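Local coordinates for protein glycosyltransferase (PDB 2IUY) that probably transfers a sugar, as a retaining GT-B-fold glycosyltransferase of family GT4, in the biosynthesis of the antibiotic avilamycin A, and binds UDP, at residues 6-11 against 330-335; 30-35 against 111-116; 37-42 against 323-328; 51-56 against 78-83; 123-128 against 132-137. All coordinates share one frame; numbering follows the deposited sequence.

Interaction 1: 6-11 against 330-335; sequences VALVNI and EQYRRL
Val6 and Tyr332 meet at about a right angle where the C-terminal helix 321-336 crosses back onto strand 5-9, a central strand of the N-terminal Rossmann-like domain of this GT-B fold. A C-terminal helix that returns to the N-terminal domain is a familiar feature of GT-B enzymes, and here it closes a loop of more than 300 residues. Both methyls of Val6 touch the CE2 side of the phenol. CG2 lies 3.7 Å from Tyr332 CE2, approaching the ring obliquely, while CG1 sits farther along the ring, 3.8 Å from Tyr332 OH. The valine gets there with CG1 anti to its backbone N (chi1 -175°), and the tyrosine reaches in from the helix with CG anti to the carbonyl carbon (chi1 -56°), which sends the long ring across the gap between backbones whose CA atoms stay 9.2 Å apart at Val6 and Tyr332. Leu8 adds a looser touch, its CD2 being 4.4 Å from Tyr332 OH. No hydrogen bond joins the two segments. The buried hydroxyl is instead satisfied by His89 ND1 on the adjoining strand 87-90. The ring of His89 also meets that of Tyr332 at a steep angle. On the outer side of the helix, Arg334 NH1 donates to Gln331 OE1 at 2.9 Å, with the oxygen close to the guanidinium plane, while Arg334 NH2 forms a salt bridge to Asp139 OD2.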
# COMPACT_ATOMS: atom_id res chain seq x y z
N VAL A 6 4.93 10.35 -18.22
CA VAL A 6 5.48 9.57 -17.08
C VAL A 6 5.25 8.08 -17.37
O VAL A 6 4.10 7.64 -17.60
CB VAL A 6 4.86 9.93 -15.70
CG1 VAL A 6 5.59 9.14 -14.52
CG2 VAL A 6 4.82 11.49 -15.42
N ALA A 7 6.34 7.32 -17.41
CA ALA A 7 6.26 5.87 -17.49
C ALA A 7 6.25 5.35 -16.07
O ALA A 7 7.23 5.53 -15.35
CB ALA A 7 7.43 5.31 -18.26
N LEU A 8 5.11 4.74 -15.67
CA LEU A 8 4.92 4.18 -14.33
C LEU A 8 5.08 2.70 -14.44
O LEU A 8 4.28 2.10 -15.15
CB LEU A 8 3.50 4.40 -13.79
CG LEU A 8 3.11 5.71 -13.13
CD1 LEU A 8 1.61 5.59 -12.66
CD2 LEU A 8 4.11 6.07 -11.99
N VAL A 9 6.05 2.12 -13.72
CA VAL A 9 6.37 0.71 -13.90
C VAL A 9 5.86 0.01 -12.70
O VAL A 9 6.39 0.17 -11.59
CB VAL A 9 7.94 0.40 -14.10
CG1 VAL A 9 8.13 -1.02 -14.63
CG2 VAL A 9 8.57 1.38 -15.11
N ASN A 10 4.78 -0.74 -12.91
CA ASN A 10 4.21 -1.60 -11.90
C ASN A 10 5.10 -2.80 -11.77
O ASN A 10 5.82 -3.15 -12.72
CB ASN A 10 2.82 -2.08 -12.37
CG ASN A 10 2.15 -2.99 -11.38
OD1 ASN A 10 2.10 -2.68 -10.19
ND2 ASN A 10 1.60 -4.10 -11.86
N ILE A 11 5.02 -3.45 -10.61
CA ILE A 11 5.72 -4.71 -10.32
C ILE A 11 5.07 -5.83 -11.16
O ILE A 11 3.88 -6.14 -10.96
CB ILE A 11 5.67 -5.06 -8.80
CG1 ILE A 11 6.46 -6.33 -8.51
CG2 ILE A 11 4.18 -5.23 -8.29
CD1 ILE A 11 6.70 -6.59 -6.99
N GLU A 330 7.14 17.24 -8.18
CA GLU A 330 8.21 18.09 -7.66
C GLU A 330 9.54 17.35 -7.72
O GLU A 330 10.52 17.94 -8.14
CB GLU A 330 7.87 18.59 -6.22
CG GLU A 330 8.90 19.58 -5.62
CD GLU A 330 8.71 19.85 -4.11
OE1 GLU A 330 7.87 19.18 -3.44
OE2 GLU A 330 9.44 20.75 -3.59
N GLN A 331 9.57 16.07 -7.32
CA GLN A 331 10.78 15.22 -7.43
C GLN A 331 11.15 14.87 -8.87
O GLN A 331 12.30 14.83 -9.20
CB GLN A 331 10.66 13.93 -6.58
CG GLN A 331 10.39 14.17 -5.08
CD GLN A 331 11.42 15.15 -4.46
OE1 GLN A 331 12.58 15.10 -4.81
NE2 GLN A 331 10.97 16.04 -3.58
N TYR A 332 10.19 14.61 -9.72
CA TYR A 332 10.48 14.47 -11.16
C TYR A 332 11.21 15.70 -11.71
O TYR A 332 12.19 15.55 -12.41
CB TYR A 332 9.20 14.29 -12.00
CG TYR A 332 8.26 13.13 -11.64
CD1 TYR A 332 8.61 12.12 -10.74
CD2 TYR A 332 6.99 13.07 -12.24
CE1 TYR A 332 7.69 11.04 -10.46
CE2 TYR A 332 6.12 12.04 -11.96
CZ TYR A 332 6.47 11.03 -11.08
OH TYR A 332 5.50 10.04 -10.84
N ARG A 333 10.69 16.89 -11.42
CA ARG A 333 11.32 18.14 -11.86
C ARG A 333 12.70 18.37 -11.25
O ARG A 333 13.58 18.97 -11.91
CB ARG A 333 10.38 19.34 -11.61
CG ARG A 333 9.10 19.23 -12.46
CD ARG A 333 8.45 20.55 -12.72
NE ARG A 333 7.08 20.41 -13.22
CZ ARG A 333 6.73 20.23 -14.49
NH1 ARG A 333 7.65 20.19 -15.46
NH2 ARG A 333 5.44 20.12 -14.79
N ARG A 334 12.88 17.94 -10.00
CA ARG A 334 14.19 17.98 -9.33
C ARG A 334 15.22 17.19 -10.14
O ARG A 334 16.30 17.68 -10.44
CB ARG A 334 14.06 17.42 -7.90
CG ARG A 334 15.40 17.15 -7.18
CD ARG A 334 15.12 16.71 -5.76
NE ARG A 334 16.28 16.53 -4.87
CZ ARG A 334 16.17 15.95 -3.68
NH1 ARG A 334 14.97 15.47 -3.30
NH2 ARG A 334 17.21 15.82 -2.88
N LEU A 335 14.85 15.98 -10.53
CA LEU A 335 15.67 15.13 -11.35
C LEU A 335 15.90 15.68 -12.77
O LEU A 335 17.02 15.62 -13.28
CB LEU A 335 15.08 13.69 -11.38
CG LEU A 335 15.15 12.89 -10.06
CD1 LEU A 335 14.18 11.73 -10.12
CD2 LEU A 335 16.54 12.37 -9.70

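Interaction 2: 30-35 against 111-116; sequences GGIQWV and HHFTTR
Ile32 lies across the inner part of His112, its CG1 3.7 Å from His112 CB and 3.8 Å from CD2 of the imidazole. The pair joins the first turn of helix 31-45 to the loop after strand 106-111, at the C-terminal edge of the parallel sheet in the N-terminal Rossmann-like domain, the side that faces the cleft of a GT-B glycosyltransferase. Ile32 CG1 is anti to the carbonyl carbon (chi1 -67°), and the extended chain beyond it carries CD1 past the histidine to Phe113, where it lies 3.5 Å from CZ. Isoleucine and phenylalanine cross at about a right angle there. One turn along the helix, Val35 and His112 approach from opposite directions, Val35 CG1 being 3.8 Å from His112 CE1. No hydrogen bond passes between the segments; the aliphatic side chains pack on the imidazole and phenyl rings. His112 NE2 is hydrogen-bonded to His91 ND1, and those two rings lie nearly parallel. Gly30, the N-cap of this helix, is a UDP-binding residue, though no UDP is bound here, and the side chain of Val35 is about 4 Å from that of Thr256, another UDP-binding residue, so the packing borders the nucleotide site. Within the loop, the backbone N of Phe113 sits over the centre of the His111 ring, and His111 NE2 donates in its own ring plane to Thr115 O at 2.6 Å.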
# COMPACT_ATOMS: atom_id res chain seq x y z
N GLY A 30 -3.06 -7.26 -3.80
CA GLY A 30 -1.83 -6.66 -4.27
C GLY A 30 -1.74 -5.20 -3.91
O GLY A 30 -2.31 -4.33 -4.60
N GLY A 31 -1.02 -4.94 -2.83
CA GLY A 31 -0.73 -3.60 -2.34
C GLY A 31 -0.05 -2.66 -3.30
O GLY A 31 -0.54 -1.58 -3.47
N ILE A 32 1.08 -3.04 -3.91
CA ILE A 32 1.79 -2.15 -4.86
C ILE A 32 0.93 -1.65 -6.03
O ILE A 32 1.05 -0.49 -6.48
CB ILE A 32 3.12 -2.76 -5.42
CG1 ILE A 32 4.16 -2.91 -4.29
CG2 ILE A 32 3.69 -1.92 -6.62
CD1 ILE A 32 5.41 -3.79 -4.68
N GLN A 33 0.08 -2.55 -6.51
CA GLN A 33 -0.79 -2.32 -7.66
C GLN A 33 -1.86 -1.29 -7.32
O GLN A 33 -2.20 -0.47 -8.16
CB GLN A 33 -1.41 -3.64 -8.11
CG GLN A 33 -0.40 -4.66 -8.60
CD GLN A 33 0.02 -5.70 -7.53
OE1 GLN A 33 -0.09 -5.47 -6.31
NE2 GLN A 33 0.50 -6.83 -7.98
N TRP A 34 -2.36 -1.32 -6.10
CA TRP A 34 -3.23 -0.28 -5.58
C TRP A 34 -2.48 1.06 -5.47
O TRP A 34 -2.99 2.10 -5.87
CB TRP A 34 -3.87 -0.69 -4.21
CG TRP A 34 -5.14 -1.49 -4.46
CD1 TRP A 34 -5.35 -2.82 -4.20
CD2 TRP A 34 -6.33 -1.01 -5.09
NE1 TRP A 34 -6.61 -3.19 -4.64
CE2 TRP A 34 -7.23 -2.10 -5.18
CE3 TRP A 34 -6.73 0.25 -5.57
CZ2 TRP A 34 -8.51 -1.95 -5.71
CZ3 TRP A 34 -7.99 0.38 -6.12
CH2 TRP A 34 -8.86 -0.71 -6.20
N VAL A 35 -1.25 1.03 -4.98
CA VAL A 35 -0.45 2.28 -4.90
C VAL A 35 -0.38 2.93 -6.27
O VAL A 35 -0.60 4.13 -6.41
CB VAL A 35 0.95 2.05 -4.32
CG1 VAL A 35 1.78 3.37 -4.33
CG2 VAL A 35 0.85 1.47 -2.88
N HIS A 111 10.15 2.98 -3.43
CA HIS A 111 10.46 1.75 -2.71
C HIS A 111 9.32 1.24 -1.84
O HIS A 111 8.90 1.91 -0.90
CB HIS A 111 11.73 1.91 -1.88
CG HIS A 111 12.41 0.60 -1.64
ND1 HIS A 111 12.62 -0.32 -2.66
CD2 HIS A 111 12.85 0.01 -0.50
CE1 HIS A 111 13.18 -1.40 -2.16
NE2 HIS A 111 13.33 -1.23 -0.85
N HIS A 112 8.86 0.04 -2.15
CA HIS A 112 7.76 -0.59 -1.42
C HIS A 112 8.20 -1.80 -0.58
O HIS A 112 7.36 -2.66 -0.22
CB HIS A 112 6.67 -0.98 -2.41
CG HIS A 112 6.16 0.19 -3.22
ND1 HIS A 112 5.62 1.31 -2.63
CD2 HIS A 112 6.09 0.40 -4.55
CE1 HIS A 112 5.27 2.18 -3.56
NE2 HIS A 112 5.51 1.64 -4.74
N PHE A 113 9.50 -1.89 -0.28
CA PHE A 113 10.01 -3.13 0.38
C PHE A 113 10.79 -2.85 1.67
O PHE A 113 11.34 -1.77 1.84
CB PHE A 113 10.82 -3.99 -0.62
CG PHE A 113 10.00 -4.49 -1.74
CD1 PHE A 113 9.22 -5.62 -1.59
CD2 PHE A 113 9.98 -3.82 -2.96
CE1 PHE A 113 8.41 -6.08 -2.64
CE2 PHE A 113 9.21 -4.29 -4.02
CZ PHE A 113 8.42 -5.41 -3.86
N THR A 114 10.80 -3.82 2.60
CA THR A 114 11.60 -3.74 3.82
C THR A 114 13.11 -3.88 3.54
O THR A 114 13.97 -3.52 4.34
CB THR A 114 11.14 -4.82 4.80
OG1 THR A 114 11.62 -4.52 6.10
CG2 THR A 114 11.65 -6.21 4.38
N THR A 115 13.42 -4.42 2.36
CA THR A 115 14.78 -4.72 1.93
C THR A 115 15.44 -3.48 1.32
O THR A 115 14.78 -2.52 0.93
CB THR A 115 14.76 -5.90 0.90
OG1 THR A 115 13.81 -5.63 -0.12
CG2 THR A 115 14.36 -7.23 1.58
N ARG A 116 16.76 -3.48 1.21
CA ARG A 116 17.42 -2.28 0.68
C ARG A 116 17.30 -2.26 -0.85
O ARG A 116 17.44 -3.33 -1.49
CB ARG A 116 18.86 -2.29 1.07
CG ARG A 116 19.08 -2.42 2.57
CD ARG A 116 20.53 -2.12 2.87
NE ARG A 116 20.92 -0.78 2.43
CZ ARG A 116 22.11 -0.22 2.67
NH1 ARG A 116 23.06 -0.92 3.32
NH2 ARG A 116 22.36 1.03 2.26

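Interaction 3: 37-42 against 323-328; sequences ANLMDG and TIAERY
Helices 37-42 and 323-328 cross at -79°, their axes 8.4 Å apart at closest approach, and the backbones come nearest at Gly42 and Ala325, whose CA atoms are 5.1 Å apart. This is where the C-terminal helix of the GT-B fold packs against the first helix of the N-terminal Rossmann-like domain. A glycine-alanine pair makes the close crossing possible: the Ala325 methyl rests directly on the main chain, its CB 3.5 Å from Gly42 C. Beside it, Leu39 reaches across to helix 323-328. CG anti to the backbone N (chi1 -180°) and chi2 at 52° bring CD1 to the Tyr328 ring, 3.6 Å from CD2, and the two side chains run nearly perpendicular; the same methyl is 4.1 Å from Ala325 CA. All four residues are buried, and no hydrogen bond crosses between the helices. Tyr328 continues past the leucine toward the sheet, where its OH is hydrogen-bonded to Ser110 OG.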
# COMPACT_ATOMS: atom_id res chain seq x y z
N ALA A 37 -2.24 2.55 -8.99
CA ALA A 37 -3.56 3.02 -9.41
C ALA A 37 -3.89 4.41 -8.82
O ALA A 37 -4.32 5.30 -9.55
CB ALA A 37 -4.63 1.97 -9.01
N ASN A 38 -3.66 4.58 -7.53
CA ASN A 38 -3.98 5.79 -6.82
C ASN A 38 -3.02 6.93 -7.22
O ASN A 38 -3.46 8.10 -7.42
CB ASN A 38 -3.90 5.55 -5.27
CG ASN A 38 -5.11 4.80 -4.73
OD1 ASN A 38 -6.26 5.24 -4.88
ND2 ASN A 38 -4.85 3.69 -4.05
N LEU A 39 -1.75 6.58 -7.34
CA LEU A 39 -0.72 7.48 -7.90
C LEU A 39 -1.08 7.97 -9.30
O LEU A 39 -1.04 9.17 -9.59
CB LEU A 39 0.70 6.83 -7.88
CG LEU A 39 1.79 7.77 -8.46
CD1 LEU A 39 1.77 9.18 -7.79
CD2 LEU A 39 3.18 7.21 -8.45
N MSE A 40 -1.40 7.02 -10.16
CA MSE A 40 -1.74 7.27 -11.54
C MSE A 40 -2.93 8.25 -11.68
O MSE A 40 -2.94 9.09 -12.57
CB MSE A 40 -2.07 5.92 -12.16
CG MSE A 40 -2.75 5.96 -13.49
SE MSE A 40 -3.12 4.10 -13.99
CE MSE A 40 -4.81 3.84 -13.00
N ASP A 41 -3.94 8.08 -10.83
CA ASP A 41 -5.14 8.93 -10.83
C ASP A 41 -4.72 10.36 -10.52
O ASP A 41 -5.18 11.30 -11.15
CB ASP A 41 -6.13 8.49 -9.75
CG ASP A 41 -6.85 7.20 -10.08
OD1 ASP A 41 -6.61 6.62 -11.17
OD2 ASP A 41 -7.64 6.77 -9.21
N GLY A 42 -3.86 10.52 -9.52
CA GLY A 42 -3.31 11.87 -9.17
C GLY A 42 -2.62 12.56 -10.35
O GLY A 42 -2.93 13.72 -10.66
N THR A 323 -2.42 15.61 -3.83
CA THR A 323 -1.34 16.11 -2.99
C THR A 323 -0.06 15.26 -3.11
O THR A 323 1.04 15.81 -3.19
CB THR A 323 -1.70 16.35 -1.44
OG1 THR A 323 -0.61 17.05 -0.82
CG2 THR A 323 -1.80 15.07 -0.68
N ILE A 324 -0.21 13.94 -3.08
CA ILE A 324 0.92 13.02 -3.20
C ILE A 324 1.49 13.02 -4.62
O ILE A 324 2.68 13.06 -4.80
CB ILE A 324 0.53 11.58 -2.84
CG1 ILE A 324 0.12 11.52 -1.36
CG2 ILE A 324 1.70 10.58 -3.17
CD1 ILE A 324 1.18 12.12 -0.39
N ALA A 325 0.61 13.00 -5.63
CA ALA A 325 1.08 13.12 -7.00
C ALA A 325 1.89 14.40 -7.23
O ALA A 325 2.88 14.38 -7.94
CB ALA A 325 -0.08 13.00 -8.01
N GLU A 326 1.46 15.52 -6.68
CA GLU A 326 2.19 16.77 -6.91
C GLU A 326 3.52 16.75 -6.18
O GLU A 326 4.49 17.23 -6.68
CB GLU A 326 1.31 18.04 -6.65
CG GLU A 326 1.02 18.41 -5.22
CD GLU A 326 -0.05 19.53 -5.08
OE1 GLU A 326 -0.54 20.04 -6.14
OE2 GLU A 326 -0.42 19.88 -3.92
N ARG A 327 3.59 16.08 -5.04
CA ARG A 327 4.87 15.80 -4.41
C ARG A 327 5.84 14.99 -5.27
O ARG A 327 7.02 15.35 -5.39
CB ARG A 327 4.69 15.16 -3.00
CG ARG A 327 4.24 16.23 -2.02
CD ARG A 327 3.73 15.63 -0.77
NE ARG A 327 4.80 14.99 0.02
CZ ARG A 327 4.60 14.52 1.26
NH1 ARG A 327 3.39 14.65 1.83
NH2 ARG A 327 5.61 13.96 1.92
N TYR A 328 5.35 13.93 -5.89
CA TYR A 328 6.18 13.24 -6.88
C TYR A 328 6.65 14.08 -8.08
O TYR A 328 7.81 14.01 -8.43
CB TYR A 328 5.48 11.98 -7.38
CG TYR A 328 5.64 10.85 -6.42
CD1 TYR A 328 6.91 10.30 -6.19
CD2 TYR A 328 4.54 10.33 -5.71
CE1 TYR A 328 7.08 9.23 -5.33
CE2 TYR A 328 4.70 9.27 -4.83
CZ TYR A 328 5.98 8.73 -4.66
OH TYR A 328 6.20 7.70 -3.80

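Interaction 4: 51-56 against 78-83; sequences FLLGAP and RWLRTA
Leu53 and Leu80 are the buried part of this contact, where helix 73-82 packs on strand 49-53 of the parallel sheet, with Trp79 leaning over Leu53 from the more open side. Strand and helix run nearly antiparallel, at 151°, as expected of neighbouring elements in a Rossmann-like domain, and their axes are 11.2 Å apart. Leu53 meets the helix with both methyls: CD2 lies 3.7 Å from Trp79 CE3, approaching the indole obliquely, and CD1 reaches Leu80 CD2 at 3.6 Å. Leu80 turns inward beside the tryptophan, with its CD2 in the indole plane at the ring edge, so the leucine pair continues the apolar layer toward Ala7 of the next strand.

The outer side is more open to solvent. Phe51 and Trp79 are both partly exposed, and their rings are inclined at 36° with the phenyl and six-membered ring centroids 5.9 Å apart, neither stacked nor edge-to-face. The closest touch is made by the far end of the indole, whose CH2 lies 3.7 Å from Phe51 CB; Trp79 reaches it because its CG is anti to the backbone N (chi1 -170°). Ala83 CB sits over one indole face near the rim. No hydrogen bond or charge pair joins the segments, which implies that the two are joined by burial of hydrocarbon and aromatic surface alone.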
# COMPACT_ATOMS: atom_id res chain seq x y z
N PHE A 51 2.01 6.33 -19.00
CA PHE A 51 2.26 5.10 -19.73
C PHE A 51 2.47 4.07 -18.63
O PHE A 51 3.36 4.22 -17.83
CB PHE A 51 3.49 5.27 -20.66
CG PHE A 51 3.28 6.32 -21.72
CD1 PHE A 51 2.78 5.95 -22.98
CD2 PHE A 51 3.47 7.68 -21.42
CE1 PHE A 51 2.54 6.92 -23.94
CE2 PHE A 51 3.22 8.69 -22.37
CZ PHE A 51 2.77 8.31 -23.64
N LEU A 52 1.54 3.11 -18.53
CA LEU A 52 1.56 2.12 -17.47
C LEU A 52 2.23 0.90 -18.06
O LEU A 52 1.82 0.43 -19.12
CB LEU A 52 0.13 1.81 -16.93
CG LEU A 52 -0.03 0.59 -16.02
CD1 LEU A 52 0.68 0.90 -14.65
CD2 LEU A 52 -1.55 0.24 -15.82
N LEU A 53 3.26 0.42 -17.36
CA LEU A 53 4.05 -0.73 -17.76
C LEU A 53 3.94 -1.74 -16.64
O LEU A 53 3.68 -1.37 -15.48
CB LEU A 53 5.52 -0.33 -17.92
CG LEU A 53 5.84 0.51 -19.14
CD1 LEU A 53 6.88 1.44 -18.65
CD2 LEU A 53 6.42 -0.45 -20.23
N GLY A 54 4.11 -3.01 -17.03
CA GLY A 54 4.12 -4.13 -16.13
C GLY A 54 2.73 -4.48 -15.67
O GLY A 54 2.59 -5.09 -14.61
N ALA A 55 1.71 -4.08 -16.45
CA ALA A 55 0.29 -4.39 -16.10
C ALA A 55 -0.65 -4.43 -17.34
O ALA A 55 -1.66 -3.69 -17.40
CB ALA A 55 -0.23 -3.40 -15.04
N PRO A 56 -0.32 -5.28 -18.33
CA PRO A 56 -1.09 -5.30 -19.59
C PRO A 56 -2.54 -5.80 -19.32
O PRO A 56 -2.78 -6.49 -18.33
CB PRO A 56 -0.27 -6.22 -20.53
CG PRO A 56 0.69 -6.99 -19.62
CD PRO A 56 0.79 -6.26 -18.30
N ARG A 78 12.83 -3.21 -23.13
CA ARG A 78 12.88 -2.96 -24.56
C ARG A 78 12.11 -1.72 -24.89
O ARG A 78 12.61 -0.89 -25.66
CB ARG A 78 12.36 -4.18 -25.32
CG ARG A 78 12.45 -4.13 -26.84
CD ARG A 78 12.26 -5.53 -27.40
NE ARG A 78 13.29 -6.44 -26.86
CZ ARG A 78 13.06 -7.57 -26.19
NH1 ARG A 78 11.81 -8.01 -25.98
NH2 ARG A 78 14.10 -8.29 -25.74
N TRP A 79 10.91 -1.58 -24.31
CA TRP A 79 10.00 -0.44 -24.51
C TRP A 79 10.58 0.89 -24.00
O TRP A 79 10.50 1.91 -24.69
CB TRP A 79 8.62 -0.69 -23.85
CG TRP A 79 7.59 0.36 -24.27
CD1 TRP A 79 6.76 0.33 -25.38
CD2 TRP A 79 7.30 1.61 -23.59
NE1 TRP A 79 5.99 1.47 -25.42
CE2 TRP A 79 6.30 2.27 -24.34
CE3 TRP A 79 7.78 2.22 -22.42
CZ2 TRP A 79 5.79 3.52 -23.97
CZ3 TRP A 79 7.26 3.47 -22.06
CH2 TRP A 79 6.29 4.11 -22.84
N LEU A 80 11.12 0.85 -22.78
CA LEU A 80 11.76 2.01 -22.14
C LEU A 80 12.98 2.57 -22.90
O LEU A 80 13.24 3.78 -22.89
CB LEU A 80 12.16 1.67 -20.68
CG LEU A 80 11.01 1.46 -19.68
CD1 LEU A 80 11.57 1.03 -18.31
CD2 LEU A 80 10.14 2.71 -19.56
N ARG A 81 13.73 1.69 -23.57
CA ARG A 81 14.91 2.10 -24.33
C ARG A 81 14.58 3.07 -25.48
O ARG A 81 15.36 3.95 -25.81
CB ARG A 81 15.67 0.85 -24.83
CG ARG A 81 17.04 1.18 -25.44
CD ARG A 81 17.90 -0.08 -25.75
NE ARG A 81 18.82 -0.45 -24.65
CZ ARG A 81 20.04 0.07 -24.40
NH1 ARG A 81 20.61 1.04 -25.16
NH2 ARG A 81 20.73 -0.41 -23.35
N THR A 82 13.41 2.92 -26.08
CA THR A 82 13.04 3.73 -27.24
C THR A 82 11.92 4.74 -26.97
O THR A 82 11.54 5.52 -27.86
CB THR A 82 12.64 2.83 -28.43
OG1 THR A 82 11.47 2.06 -28.08
CG2 THR A 82 13.82 1.88 -28.79
N ALA A 83 11.41 4.73 -25.72
CA ALA A 83 10.26 5.54 -25.31
C ALA A 83 10.64 6.99 -25.28
O ALA A 83 11.75 7.36 -24.85
CB ALA A 83 9.69 5.10 -23.94

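Interaction 5: 123-128 against 132-137; sequences CTYSSR and AHCGGG
A Schellman motif at the end of helix 128-133 folds the chain back against Tyr125, from the edge strand 123-125. Gly135, with positive phi, makes the turn, and its N is bonded to Ala132 O at 3.2 Å. The residues before and after that glycine both touch the phenol. Cys134 CB lies 3.7 Å from Tyr125 CE1, and its SG, 5.5 Å from the ring centroid and well off the ring normal, makes an oblique sulfur-aromatic contact. Gly136 approaches farther out along the ring, its CA 3.7 Å from Tyr125 OH; lacking a side chain, it can come this near. Tyr125 takes chi1 -59°, CG anti to the carbonyl carbon, which brings the ring against the turn. Strand, short helix and turn belong to the sheet margin of the N-terminal Rossmann-like domain, strand 123-125 being outermost beside strand 106-111. At the start of the helix, Ser127 is the N-cap, its OG bonded to the N of Gln130, and the first turn is closed by a nearly straight bond from Ala132 N to Arg128 O, 3.0 Å long at 172°. A water bridges the tyrosine to the helix end, 2.9 Å from Tyr125 OH and donating to Cys134 O at 2.6 Å. That same carbonyl oxygen also accepts from Arg116 NE.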
# COMPACT_ATOMS: atom_id res chain seq x y z
N CYS A 123 15.85 7.12 -5.46
CA CYS A 123 14.83 6.39 -4.69
C CYS A 123 14.07 7.29 -3.68
O CYS A 123 14.67 8.10 -2.99
CB CYS A 123 15.45 5.20 -3.92
SG CYS A 123 14.23 3.85 -3.51
N THR A 124 12.75 7.09 -3.59
CA THR A 124 11.91 7.70 -2.54
C THR A 124 11.38 6.59 -1.63
O THR A 124 11.24 5.44 -2.05
CB THR A 124 10.65 8.47 -3.12
OG1 THR A 124 9.70 7.51 -3.61
CG2 THR A 124 11.02 9.43 -4.24
N TYR A 125 11.02 6.96 -0.40
CA TYR A 125 10.56 6.00 0.59
C TYR A 125 9.18 6.39 1.09
O TYR A 125 8.87 7.58 1.14
CB TYR A 125 11.59 5.89 1.73
CG TYR A 125 12.95 5.46 1.19
CD1 TYR A 125 13.31 4.12 1.13
CD2 TYR A 125 13.87 6.40 0.70
CE1 TYR A 125 14.53 3.70 0.61
CE2 TYR A 125 15.11 5.98 0.15
CZ TYR A 125 15.43 4.65 0.12
OH TYR A 125 16.66 4.24 -0.40
N SER A 126 8.33 5.42 1.43
CA SER A 126 6.98 5.80 1.90
C SER A 126 6.96 6.25 3.36
O SER A 126 5.97 6.84 3.82
CB SER A 126 5.91 4.73 1.62
OG SER A 126 6.44 3.44 1.75
N SER A 127 8.04 5.98 4.09
CA SER A 127 8.13 6.43 5.48
C SER A 127 9.57 6.74 5.90
O SER A 127 10.51 6.26 5.30
CB SER A 127 7.46 5.42 6.42
OG SER A 127 8.19 4.19 6.49
N ARG A 128 9.73 7.56 6.93
CA ARG A 128 11.04 7.75 7.58
C ARG A 128 11.64 6.44 8.13
O ARG A 128 12.82 6.24 8.00
CB ARG A 128 10.95 8.75 8.75
CG ARG A 128 10.73 10.22 8.33
CD ARG A 128 10.69 11.18 9.59
NE ARG A 128 9.35 11.33 10.19
CZ ARG A 128 8.93 10.80 11.35
NH1 ARG A 128 9.73 10.01 12.11
NH2 ARG A 128 7.69 11.05 11.77
N ALA A 132 15.26 5.00 6.78
CA ALA A 132 16.32 4.68 7.75
C ALA A 132 16.80 3.19 7.66
O ALA A 132 18.00 2.89 7.58
CB ALA A 132 15.77 4.98 9.17
N HIS A 133 15.81 2.28 7.68
CA HIS A 133 15.98 0.88 7.64
C HIS A 133 16.66 0.43 6.34
O HIS A 133 17.47 -0.53 6.31
CB HIS A 133 14.56 0.27 7.79
CG HIS A 133 14.54 -1.23 7.86
ND1 HIS A 133 14.95 -1.92 8.98
CD2 HIS A 133 14.18 -2.16 6.95
CE1 HIS A 133 14.84 -3.21 8.76
NE2 HIS A 133 14.38 -3.39 7.53
N CYS A 134 16.31 1.11 5.24
CA CYS A 134 16.84 0.74 3.92
C CYS A 134 18.17 1.41 3.62
O CYS A 134 18.71 1.21 2.52
CB CYS A 134 15.83 1.08 2.82
SG CYS A 134 14.30 0.08 2.99
N GLY A 135 18.68 2.21 4.55
CA GLY A 135 19.94 2.93 4.29
C GLY A 135 19.82 4.15 3.39
O GLY A 135 20.83 4.61 2.85
N GLY A 136 18.62 4.71 3.23
CA GLY A 136 18.42 5.92 2.41
C GLY A 136 18.98 7.14 3.10
O GLY A 136 18.91 7.26 4.31
N GLY A 137 19.59 8.04 2.32
CA GLY A 137 20.21 9.26 2.87
C GLY A 137 19.17 10.30 3.26
O GLY A 137 17.98 10.17 2.90
O HOH W 1 18.83 2.54 0.33

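Overall arrangement
All five contacts belong to the N-terminal Rossmann-like domain. Interactions 1 and 3 are its buried core: both use helix 321-336, and Leu8 packs on Leu39 and Met40 between them. Interactions 2, 4 and 5 are only partly buried. Interactions 2 and 3 share helix 31-45, its start bordering the UDP site and its later turns meeting the C-terminal helix. Interaction 4 is joined to interaction 1 through backbone bonding of the neighbouring strands 5-9 and 49-53. Interaction 5, toward the other margin of the sheet and about 26 Å from interaction 4 between centres, alone has a hydrogen bond and a bridging water across its segments; the other four have no hydrogen bond between theirs. His111 N to Thr124 O probably links interactions 2 and 5.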